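PDB 2Z5B: proteasome chaperone 3 from Saccharomyces cerevisiae, which pairs with POC4 as a heterodimeric chaperone that binds proteasome precursors and helps the alpha-ring of the 20S proteasome to form. Local coordinates for residues L27-H33 with C172-A178; Q7-P11 with K165-V169; M48-V54 with L141-S147; L92-Q96 with A117-R122. All blocks are in the same frame, centred on the assembly; numbering follows the deposited sequence.

Contact 1. Residues L27-H33 with C172-A178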
# COMPACT_ATOMS: atom_id res chain seq x y z
N LEU B 27 -16.00 -0.96 -2.45
CA LEU B 27 -14.66 -1.41 -2.80
C LEU B 27 -13.84 -0.19 -3.20
O LEU B 27 -14.26 0.58 -4.07
CB LEU B 27 -14.66 -2.45 -3.93
CG LEU B 27 -13.30 -3.13 -4.22
CD1 LEU B 27 -12.99 -4.18 -3.17
CD2 LEU B 27 -13.22 -3.74 -5.62
N TYR B 28 -12.70 -0.02 -2.54
CA TYR B 28 -11.82 1.12 -2.81
C TYR B 28 -10.41 0.65 -3.14
O TYR B 28 -9.79 -0.10 -2.38
CB TYR B 28 -11.78 2.09 -1.63
CG TYR B 28 -10.85 3.27 -1.87
CD1 TYR B 28 -11.21 4.30 -2.75
CD2 TYR B 28 -9.60 3.33 -1.24
CE1 TYR B 28 -10.35 5.37 -2.98
CE2 TYR B 28 -8.74 4.39 -1.47
CZ TYR B 28 -9.12 5.40 -2.35
OH TYR B 28 -8.27 6.45 -2.58
N VAL B 29 -9.94 1.07 -4.30
CA VAL B 29 -8.61 0.72 -4.75
C VAL B 29 -7.81 2.01 -4.87
O VAL B 29 -8.34 3.05 -5.31
CB VAL B 29 -8.65 -0.07 -6.05
CG1 VAL B 29 -7.29 -0.47 -6.46
CG2 VAL B 29 -9.52 -1.35 -5.86
N GLN B 30 -6.56 1.94 -4.43
CA GLN B 30 -5.63 3.07 -4.60
C GLN B 30 -4.23 2.52 -4.82
O GLN B 30 -3.87 1.44 -4.30
CB GLN B 30 -5.69 4.02 -3.41
CG GLN B 30 -4.82 5.32 -3.55
CD GLN B 30 -3.34 5.09 -3.25
OE1 GLN B 30 -2.97 4.10 -2.63
NE2 GLN B 30 -2.50 6.02 -3.69
N ALA B 31 -3.45 3.23 -5.62
CA ALA B 31 -2.10 2.80 -5.91
C ALA B 31 -1.15 3.98 -6.00
O ALA B 31 -1.46 5.02 -6.61
CB ALA B 31 -2.05 1.99 -7.18
N THR B 32 0.00 3.81 -5.35
CA THR B 32 1.13 4.72 -5.51
C THR B 32 2.26 3.96 -6.20
O THR B 32 2.57 2.84 -5.82
CB THR B 32 1.62 5.25 -4.13
OG1 THR B 32 0.49 5.60 -3.33
CG2 THR B 32 2.49 6.51 -4.33
N HIS B 33 2.86 4.58 -7.22
CA HIS B 33 3.91 3.94 -8.01
C HIS B 33 5.25 4.52 -7.61
O HIS B 33 5.38 5.75 -7.53
CB HIS B 33 3.68 4.20 -9.51
CG HIS B 33 2.47 3.52 -10.07
ND1 HIS B 33 2.37 3.17 -11.40
CD2 HIS B 33 1.31 3.12 -9.49
CE1 HIS B 33 1.20 2.59 -11.62
NE2 HIS B 33 0.54 2.54 -10.47
N CYS B 172 -11.53 -3.29 -11.82
CA CYS B 172 -11.44 -2.06 -11.01
C CYS B 172 -10.02 -1.49 -11.05
O CYS B 172 -9.83 -0.28 -11.21
CB CYS B 172 -11.86 -2.37 -9.56
SG CYS B 172 -13.62 -2.70 -9.35
N ILE B 173 -9.03 -2.37 -10.95
CA ILE B 173 -7.62 -1.98 -10.94
C ILE B 173 -7.22 -1.39 -12.29
O ILE B 173 -6.57 -0.34 -12.34
CB ILE B 173 -6.70 -3.15 -10.51
CG1 ILE B 173 -6.96 -3.51 -9.04
CG2 ILE B 173 -5.22 -2.81 -10.75
CD1 ILE B 173 -6.54 -4.91 -8.63
N LYS B 174 -7.65 -2.05 -13.37
CA LYS B 174 -7.47 -1.55 -14.74
C LYS B 174 -8.20 -0.21 -15.00
O LYS B 174 -7.66 0.67 -15.67
CB LYS B 174 -7.91 -2.60 -15.78
CG LYS B 174 -7.66 -2.22 -17.25
CD LYS B 174 -7.88 -3.41 -18.19
CE LYS B 174 -8.04 -2.95 -19.64
NZ LYS B 174 -9.35 -2.27 -19.86
N ASP B 175 -9.41 -0.07 -14.46
CA ASP B 175 -10.21 1.14 -14.65
C ASP B 175 -9.63 2.34 -13.90
O ASP B 175 -9.82 3.49 -14.30
CB ASP B 175 -11.67 0.90 -14.27
CG ASP B 175 -12.42 0.11 -15.31
OD1 ASP B 175 -11.93 -0.00 -16.47
OD2 ASP B 175 -13.50 -0.41 -14.99
N MET B 176 -8.89 2.06 -12.84
CA MET B 176 -8.09 3.04 -12.15
C MET B 176 -7.08 3.70 -13.12
O MET B 176 -6.81 4.90 -13.00
CB MET B 176 -7.35 2.34 -11.00
CG MET B 176 -6.61 3.24 -10.06
SD MET B 176 -6.36 2.41 -8.47
CE MET B 176 -5.14 1.18 -8.87
N TYR B 177 -6.63 2.92 -14.11
CA TYR B 177 -5.37 3.07 -14.89
C TYR B 177 -4.18 2.68 -13.98
O TYR B 177 -3.14 3.35 -13.90
CB TYR B 177 -5.26 4.45 -15.54
CG TYR B 177 -6.41 4.76 -16.50
CD1 TYR B 177 -7.53 3.93 -16.57
CD2 TYR B 177 -6.41 5.91 -17.28
CE1 TYR B 177 -8.61 4.21 -17.42
CE2 TYR B 177 -7.50 6.21 -18.14
CZ TYR B 177 -8.58 5.35 -18.20
OH TYR B 177 -9.65 5.61 -19.03
N ALA B 178 -4.37 1.54 -13.32
CA ALA B 178 -3.71 1.17 -12.05
C ALA B 178 -2.53 1.98 -11.54
O ALA B 178 -2.09 2.94 -12.19
CB ALA B 178 -3.37 -0.26 -12.07

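Contact 2. Residues Q7-P11 with K165-V169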
# COMPACT_ATOMS: atom_id res chain seq x y z
N GLN B 7 -13.23 3.97 -6.84
CA GLN B 7 -14.19 3.66 -5.80
C GLN B 7 -15.45 3.13 -6.47
O GLN B 7 -16.00 3.74 -7.39
CB GLN B 7 -14.51 4.90 -4.96
CG GLN B 7 -15.63 4.71 -3.92
CD GLN B 7 -15.22 3.85 -2.72
OE1 GLN B 7 -14.48 4.30 -1.85
NE2 GLN B 7 -15.76 2.63 -2.66
N THR B 8 -15.88 1.97 -5.99
CA THR B 8 -17.12 1.38 -6.45
C THR B 8 -17.73 0.54 -5.33
O THR B 8 -17.42 0.75 -4.16
CB THR B 8 -16.93 0.58 -7.77
OG1 THR B 8 -18.19 0.06 -8.20
CG2 THR B 8 -15.92 -0.54 -7.59
N HIS B 9 -18.62 -0.38 -5.71
CA HIS B 9 -19.25 -1.31 -4.79
C HIS B 9 -19.16 -2.70 -5.39
O HIS B 9 -19.23 -2.85 -6.60
CB HIS B 9 -20.73 -0.92 -4.57
CG HIS B 9 -20.90 0.42 -3.91
ND1 HIS B 9 -20.77 1.61 -4.60
CD2 HIS B 9 -21.19 0.75 -2.63
CE1 HIS B 9 -20.96 2.62 -3.77
NE2 HIS B 9 -21.22 2.12 -2.57
N LEU B 10 -18.97 -3.73 -4.56
CA LEU B 10 -18.98 -5.09 -5.08
C LEU B 10 -20.36 -5.42 -5.68
O LEU B 10 -21.38 -4.98 -5.14
CB LEU B 10 -18.57 -6.11 -4.01
CG LEU B 10 -17.08 -6.27 -3.69
CD1 LEU B 10 -16.89 -7.31 -2.60
CD2 LEU B 10 -16.28 -6.66 -4.92
N PRO B 11 -20.39 -6.16 -6.81
CA PRO B 11 -21.63 -6.50 -7.52
C PRO B 11 -22.74 -7.05 -6.61
O PRO B 11 -22.45 -7.61 -5.56
CB PRO B 11 -21.17 -7.57 -8.51
CG PRO B 11 -19.76 -7.23 -8.79
CD PRO B 11 -19.21 -6.71 -7.49
N LYS B 165 -15.69 -12.55 -8.79
CA LYS B 165 -15.16 -11.56 -7.86
C LYS B 165 -13.72 -11.18 -8.23
O LYS B 165 -13.35 -10.00 -8.13
CB LYS B 165 -15.26 -12.08 -6.43
CG LYS B 165 -15.28 -11.01 -5.34
CD LYS B 165 -15.91 -11.55 -4.04
CE LYS B 165 -15.55 -13.01 -3.79
NZ LYS B 165 -16.09 -13.52 -2.50
N LEU B 166 -12.92 -12.16 -8.67
CA LEU B 166 -11.56 -11.89 -9.15
C LEU B 166 -11.55 -10.99 -10.38
O LEU B 166 -10.79 -10.01 -10.44
CB LEU B 166 -10.79 -13.19 -9.45
CG LEU B 166 -9.40 -13.03 -10.07
CD1 LEU B 166 -8.45 -12.31 -9.08
CD2 LEU B 166 -8.81 -14.37 -10.49
N VAL B 167 -12.41 -11.31 -11.35
CA VAL B 167 -12.50 -10.53 -12.57
C VAL B 167 -12.93 -9.09 -12.29
O VAL B 167 -12.40 -8.16 -12.87
CB VAL B 167 -13.39 -11.23 -13.64
CG1 VAL B 167 -13.60 -10.34 -14.86
CG2 VAL B 167 -12.73 -12.53 -14.06
N PHE B 168 -13.91 -8.91 -11.40
CA PHE B 168 -14.39 -7.57 -11.05
C PHE B 168 -13.29 -6.71 -10.43
O PHE B 168 -13.14 -5.54 -10.80
CB PHE B 168 -15.57 -7.66 -10.08
CG PHE B 168 -16.10 -6.32 -9.66
CD1 PHE B 168 -16.95 -5.60 -10.50
CD2 PHE B 168 -15.74 -5.77 -8.43
CE1 PHE B 168 -17.44 -4.35 -10.11
CE2 PHE B 168 -16.23 -4.52 -8.03
CZ PHE B 168 -17.09 -3.82 -8.88
N VAL B 169 -12.55 -7.27 -9.46
CA VAL B 169 -11.45 -6.56 -8.83
C VAL B 169 -10.36 -6.21 -9.85
O VAL B 169 -9.85 -5.08 -9.85
CB VAL B 169 -10.86 -7.33 -7.61
CG1 VAL B 169 -9.63 -6.60 -7.04
CG2 VAL B 169 -11.92 -7.48 -6.52

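Contact 3. Residues M48-V54 with L141-S147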
# COMPACT_ATOMS: atom_id res chain seq x y z
N MET B 48 -8.78 -3.00 5.76
CA MET B 48 -7.57 -3.51 5.15
C MET B 48 -6.79 -4.19 6.28
O MET B 48 -6.46 -3.53 7.26
CB MET B 48 -6.77 -2.35 4.58
CG MET B 48 -5.58 -2.72 3.77
SD MET B 48 -5.17 -1.33 2.70
CE MET B 48 -4.16 -0.30 3.77
N ASP B 49 -6.50 -5.48 6.13
CA ASP B 49 -5.97 -6.27 7.26
C ASP B 49 -4.82 -7.21 6.89
O ASP B 49 -4.25 -7.87 7.75
CB ASP B 49 -7.12 -7.07 7.91
CG ASP B 49 -7.69 -8.15 6.98
OD1 ASP B 49 -7.15 -8.37 5.88
OD2 ASP B 49 -8.71 -8.77 7.36
N SER B 50 -4.49 -7.27 5.60
CA SER B 50 -3.43 -8.16 5.12
C SER B 50 -2.48 -7.41 4.21
O SER B 50 -2.86 -6.40 3.62
CB SER B 50 -4.04 -9.36 4.39
OG SER B 50 -5.12 -9.93 5.13
N THR B 51 -1.25 -7.89 4.09
CA THR B 51 -0.28 -7.32 3.16
C THR B 51 0.60 -8.42 2.60
O THR B 51 1.09 -9.27 3.36
CB THR B 51 0.58 -6.20 3.80
OG1 THR B 51 -0.24 -5.09 4.16
CG2 THR B 51 1.66 -5.71 2.83
N TYR B 52 0.81 -8.38 1.29
CA TYR B 52 1.62 -9.37 0.59
C TYR B 52 2.61 -8.69 -0.33
O TYR B 52 2.30 -7.66 -0.94
CB TYR B 52 0.73 -10.32 -0.24
CG TYR B 52 -0.36 -10.94 0.60
CD1 TYR B 52 -0.12 -12.08 1.38
CD2 TYR B 52 -1.63 -10.37 0.64
CE1 TYR B 52 -1.13 -12.63 2.18
CE2 TYR B 52 -2.64 -10.91 1.42
CZ TYR B 52 -2.39 -12.04 2.18
OH TYR B 52 -3.42 -12.55 2.94
N GLU B 53 3.80 -9.27 -0.41
CA GLU B 53 4.79 -8.83 -1.37
C GLU B 53 4.84 -9.86 -2.50
O GLU B 53 5.05 -11.05 -2.27
CB GLU B 53 6.15 -8.65 -0.69
CG GLU B 53 7.21 -8.03 -1.59
CD GLU B 53 8.46 -7.60 -0.86
OE1 GLU B 53 8.90 -8.28 0.10
OE2 GLU B 53 9.03 -6.55 -1.25
N VAL B 54 4.61 -9.37 -3.72
CA VAL B 54 4.64 -10.18 -4.92
C VAL B 54 5.85 -9.76 -5.77
O VAL B 54 5.94 -8.62 -6.22
CB VAL B 54 3.31 -10.06 -5.73
CG1 VAL B 54 3.14 -11.24 -6.70
CG2 VAL B 54 2.11 -9.99 -4.78
N LEU B 141 5.56 -5.78 -6.32
CA LEU B 141 4.26 -5.24 -5.97
C LEU B 141 3.93 -5.56 -4.53
O LEU B 141 3.94 -6.73 -4.11
CB LEU B 141 3.18 -5.78 -6.93
CG LEU B 141 1.69 -5.44 -6.81
CD1 LEU B 141 1.38 -3.93 -6.78
CD2 LEU B 141 0.93 -6.10 -7.95
N LEU B 142 3.63 -4.52 -3.76
CA LEU B 142 3.18 -4.66 -2.39
C LEU B 142 1.67 -4.42 -2.36
O LEU B 142 1.19 -3.38 -2.84
CB LEU B 142 3.95 -3.63 -1.53
CG LEU B 142 4.31 -3.77 -0.05
CD1 LEU B 142 4.70 -5.17 0.34
CD2 LEU B 142 5.44 -2.80 0.28
N ILE B 143 0.92 -5.41 -1.88
CA ILE B 143 -0.55 -5.34 -1.87
C ILE B 143 -1.08 -5.40 -0.46
O ILE B 143 -0.88 -6.38 0.25
CB ILE B 143 -1.24 -6.46 -2.74
CG1 ILE B 143 -0.69 -6.45 -4.17
CG2 ILE B 143 -2.77 -6.25 -2.75
CD1 ILE B 143 -1.09 -7.67 -5.05
N SER B 144 -1.75 -4.33 -0.04
CA SER B 144 -2.46 -4.34 1.23
C SER B 144 -3.94 -4.43 0.92
O SER B 144 -4.47 -3.64 0.14
CB SER B 144 -2.15 -3.08 2.04
OG SER B 144 -0.78 -3.03 2.41
N MET B 145 -4.62 -5.39 1.53
CA MET B 145 -6.03 -5.61 1.21
C MET B 145 -6.85 -6.17 2.37
O MET B 145 -6.29 -6.63 3.36
CB MET B 145 -6.15 -6.51 -0.03
CG MET B 145 -5.52 -7.91 0.07
SD MET B 145 -5.61 -8.80 -1.52
CE MET B 145 -7.12 -8.14 -2.18
N SER B 146 -8.17 -6.10 2.23
CA SER B 146 -9.10 -6.77 3.16
C SER B 146 -9.24 -8.24 2.76
O SER B 146 -9.66 -8.54 1.64
CB SER B 146 -10.47 -6.10 3.11
OG SER B 146 -11.47 -6.90 3.75
N SER B 147 -8.91 -9.14 3.69
CA SER B 147 -9.11 -10.57 3.50
C SER B 147 -10.59 -10.94 3.34
O SER B 147 -10.93 -12.03 2.85
CB SER B 147 -8.53 -11.34 4.70
OG SER B 147 -9.16 -10.93 5.90

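Contact 4. Residues L92-Q96 with A117-R122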
# COMPACT_ATOMS: atom_id res chain seq x y z
N LEU B 92 6.05 -18.17 -19.31
CA LEU B 92 6.19 -18.69 -17.97
C LEU B 92 6.39 -17.44 -17.11
O LEU B 92 7.40 -16.75 -17.25
CB LEU B 92 7.43 -19.60 -17.92
CG LEU B 92 7.43 -21.00 -17.30
CD1 LEU B 92 7.68 -20.96 -15.80
CD2 LEU B 92 6.16 -21.80 -17.64
N SER B 93 5.40 -17.14 -16.28
CA SER B 93 5.43 -15.97 -15.42
C SER B 93 5.15 -16.37 -13.98
O SER B 93 4.00 -16.30 -13.52
CB SER B 93 4.37 -14.97 -15.88
OG SER B 93 3.08 -15.38 -15.43
N ASP B 94 6.19 -16.79 -13.27
CA ASP B 94 6.04 -17.18 -11.88
C ASP B 94 6.47 -16.10 -10.90
O ASP B 94 7.39 -15.34 -11.18
CB ASP B 94 6.80 -18.48 -11.61
CG ASP B 94 6.11 -19.68 -12.21
OD1 ASP B 94 4.88 -19.81 -12.06
OD2 ASP B 94 6.82 -20.49 -12.85
N TYR B 95 5.77 -16.05 -9.77
CA TYR B 95 6.04 -15.07 -8.73
C TYR B 95 6.21 -15.73 -7.37
O TYR B 95 5.76 -16.86 -7.14
CB TYR B 95 4.92 -14.02 -8.66
CG TYR B 95 4.74 -13.22 -9.92
CD1 TYR B 95 4.01 -13.73 -10.99
CD2 TYR B 95 5.32 -11.96 -10.06
CE1 TYR B 95 3.85 -13.02 -12.16
CE2 TYR B 95 5.16 -11.23 -11.23
CZ TYR B 95 4.42 -11.77 -12.27
OH TYR B 95 4.26 -11.07 -13.43
N GLN B 96 6.87 -15.00 -6.48
CA GLN B 96 6.97 -15.35 -5.08
C GLN B 96 5.99 -14.43 -4.35
O GLN B 96 6.08 -13.20 -4.46
CB GLN B 96 8.42 -15.11 -4.61
CG GLN B 96 8.71 -15.47 -3.16
CD GLN B 96 10.11 -15.06 -2.72
OE1 GLN B 96 10.99 -15.91 -2.53
NE2 GLN B 96 10.33 -13.75 -2.56
N ALA B 117 -0.48 -8.97 -10.25
CA ALA B 117 0.87 -8.75 -10.74
C ALA B 117 0.96 -8.81 -12.27
O ALA B 117 1.56 -7.94 -12.90
CB ALA B 117 1.84 -9.74 -10.12
N GLU B 118 0.37 -9.85 -12.86
CA GLU B 118 0.39 -10.01 -14.31
C GLU B 118 -0.35 -8.88 -15.03
O GLU B 118 0.07 -8.43 -16.09
CB GLU B 118 -0.12 -11.40 -14.71
CG GLU B 118 0.98 -12.47 -14.63
CD GLU B 118 2.14 -12.20 -15.57
OE1 GLU B 118 2.03 -12.48 -16.77
OE2 GLU B 118 3.19 -11.69 -15.12
N LEU B 119 -1.45 -8.42 -14.43
CA LEU B 119 -2.20 -7.29 -14.98
C LEU B 119 -1.28 -6.07 -15.09
O LEU B 119 -1.18 -5.42 -16.14
CB LEU B 119 -3.43 -6.99 -14.10
CG LEU B 119 -4.40 -5.89 -14.58
CD1 LEU B 119 -5.14 -6.32 -15.84
CD2 LEU B 119 -5.38 -5.52 -13.49
N TYR B 120 -0.58 -5.78 -14.00
CA TYR B 120 0.39 -4.68 -13.98
C TYR B 120 1.47 -4.81 -15.05
O TYR B 120 1.72 -3.87 -15.79
CB TYR B 120 0.98 -4.50 -12.58
CG TYR B 120 0.17 -3.54 -11.75
CD1 TYR B 120 0.34 -2.16 -11.89
CD2 TYR B 120 -0.79 -4.01 -10.86
CE1 TYR B 120 -0.43 -1.26 -11.14
CE2 TYR B 120 -1.56 -3.12 -10.11
CZ TYR B 120 -1.37 -1.76 -10.25
OH TYR B 120 -2.13 -0.91 -9.50
N ARG B 121 2.08 -6.00 -15.15
CA ARG B 121 3.16 -6.25 -16.11
C ARG B 121 2.76 -6.19 -17.59
O ARG B 121 3.43 -5.55 -18.39
CB ARG B 121 3.84 -7.60 -15.84
CG ARG B 121 4.37 -7.72 -14.42
CD ARG B 121 5.49 -8.72 -14.31
NE ARG B 121 6.74 -8.22 -14.88
CZ ARG B 121 7.90 -8.86 -14.81
NH1 ARG B 121 7.98 -10.03 -14.18
NH2 ARG B 121 8.99 -8.33 -15.35
N ARG B 122 1.66 -6.86 -17.93
CA ARG B 122 1.28 -7.05 -19.33
C ARG B 122 0.37 -5.94 -19.87
O ARG B 122 0.37 -5.65 -21.07
CB ARG B 122 0.63 -8.42 -19.52
CG ARG B 122 1.47 -9.59 -18.98
CD ARG B 122 0.91 -10.95 -19.40
NE ARG B 122 -0.41 -11.22 -18.82
CZ ARG B 122 -0.75 -12.33 -18.15
NH1 ARG B 122 0.14 -13.30 -17.97
NH2 ARG B 122 -1.97 -12.47 -17.67

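Contact 1. Residues L27-H33 with C172-A178
V29 and M176 meet at about a right angle where the last turns of helix 162-176 pack on strand 26-33, a helix-on-sheet contact of an alpha/beta fold. The short axes of strand 27-33 and helix 172-176 pass 8.9 Å apart and are turned 50° to one another. Alternation along the strand sends L27, V29, A31 and H33 to the helix, while Y28, Q30 and T32 serve the other face, where each touches the chain of Protein YPL144W. M176 leaves the helix with CG anti to the backbone N (chi1 -172°) and bends at its last torsion, which carries CE into the notch between two strand residues: it lies 3.6 Å from V29 CG1 and equally 3.6 Å from A31 CB. An unbranched, flexible methionine suits the groove between a branched valine and a small alanine, and L40 and Y4 of the adjoining strands also touch it. V29 CG1 also rests 4.0 Å from I173 CG1, so this one methyl touches two residues about one helical turn apart. Y120 of helix 109-124 lies against A31, I173 and A178, extending the apolar core. The helix closes in a Schellman motif at Y177, whose positive phi turns the chain back toward the strand and brings A178 beside H33; H33 NE2 is 3.2 Å from A178 O. Toward the other end, C172 contributes a compact, polarisable sulfur to the apolar surface: SG packs against the methyl L27 CD2 at 3.9 Å.

Contact 2. Residues Q7-P11 with K165-V169
The F168 ring carries P11 on one face: P11 CD sits 3.6 Å from the ring centroid and only 5° off its normal, a CH-pi contact, with P11 CG displaced over the CD1 side. Around the rest of the ring the approaches are oblique. L10 CD2 comes to 3.7 Å from F168 CD2, T8 CG2 to the same distance from F168 CZ, and H9 O lies 3.3 Å from that CZ atom. F168 CG stands anti to the backbone N (chi1 179°), a setting that extends the ring from the helix into the bend where strand 3-9 ends and the chain turns through L10 to P11. Each residue type fits its task. Proline offers a rigid ring whose polarised CH groups can lie on an aromatic face, leucine supplies a branch long enough to meet the ring although its first bond does not point at the helix, and threonine presents a methyl at the ring's far end. L27 of strand 26-33 touches F168 as well. An alanine at F168 would remove the ring and probably deprive P11 of its aromatic bed, opening a gap between L10 and T8. A backbone bond between T8 and L27 ties this strand to its neighbour, and one between L10 and K25 continues the link beyond its end. Near the surface, a helix aromatic packs against an edge strand's end, a helix-on-sheet contact of an alpha/beta fold.

Contact 3. Residues M48-V54 with L141-S147
T51 OG1 and S144 OG lie 2.8 Å apart in a hydrogen bond at the buried middle of an antiparallel strand pair. Two small hydroxyl residues suit this non-hydrogen-bonded position, where the backbones run close; S144 OG also bonds Y62 of the chain of Protein YPL144W. The adjoining Y52-I143 pair is closed by two backbone bonds, one of them I143 N to Y52 O at 2.8 Å. On the helix-covered face, V54 CG2 meets I143 CD1 at 4.0 Å.

Where the strands end, D49 and S147 are only partly buried, and carboxylate bonds take over from the regular pairing. D49 and S50 both give their N-H to M145 O, a classic beta bulge. The D49 carboxylate then bridges the two segments: OD2 takes S147 OG on its syn lone pair at 2.6 Å, while OD1 receives S147 N at 2.9 Å and S50 OG at 2.7 Å from opposite faces of its plane. An alanine at D49 would probably leave S147 N and both serine hydroxyls without their acceptor and let the S147 loop shift. Three donors gathered on one carboxylate should help to stabilise its negative charge.

Contact 4. Residues L92-Q96 with A117-R122
Helix 109-124 lies across one face of the mixed sheet, and its packing on strand 95-99, the outermost within this chain, turns on A117 against the face of the Y95 ring. This is a helix-on-sheet contact of the alpha/beta fold. A117 CB sits over that face in a CH-pi contact, 4.0 Å from the centroid and 19° off the normal, offset toward the rim. Alanine suits the place because its single methyl lets a flat ring come down close to the helix, and tyrosine combines that flat apolar surface with a hydroxyl that can extend to the polar flank. With CG anti to the carbonyl carbon (chi1 -61°), Y95 extends its ring from the strand toward the helix. V54 of the neighbouring strand and V114, one turn earlier in the helix, also touch Y95, so the ring is built into the sheet-helix interface.

The hydroxyl end of the ring lies near the carboxylate of E118 and the CD carbon of R121, both at the ring's edge. The modelled positions here are too close to be relied on, so the detailed bonding of the tyrosine hydroxyl remains doubtful. S93, just before the strand, faces the same carboxylate from a partly exposed loop, a setting in which a short polar side chain is at home. On the apolar side of the contact, the nearest ring atom to the alanine methyl is Y95 CE2, 3.8 Å from A117 CB.

One sheet joins all four contacts. Contacts 1 and 2 share helix 162-176 and the adjacent strands 26-33 and 3-9; their centres are 11 Å apart, and C172 SG meets T8 CG2 at 3.6 Å. Contact 3 lies in the sheet itself and passes into contact 4 through V54 CG1, 3.8 Å from Y95 CB. Contact 4 and contact 1, about 17 Å apart between centres, are bridged by Y120, around which A31, I173 and M176 gather. Contacts 2 and 4 lie on opposite sides of the chain's centre, about 20 Å apart between centres. Contacts 1, 2 and 3 also touch the chain of Protein YPL144W, whereas contact 4 does not.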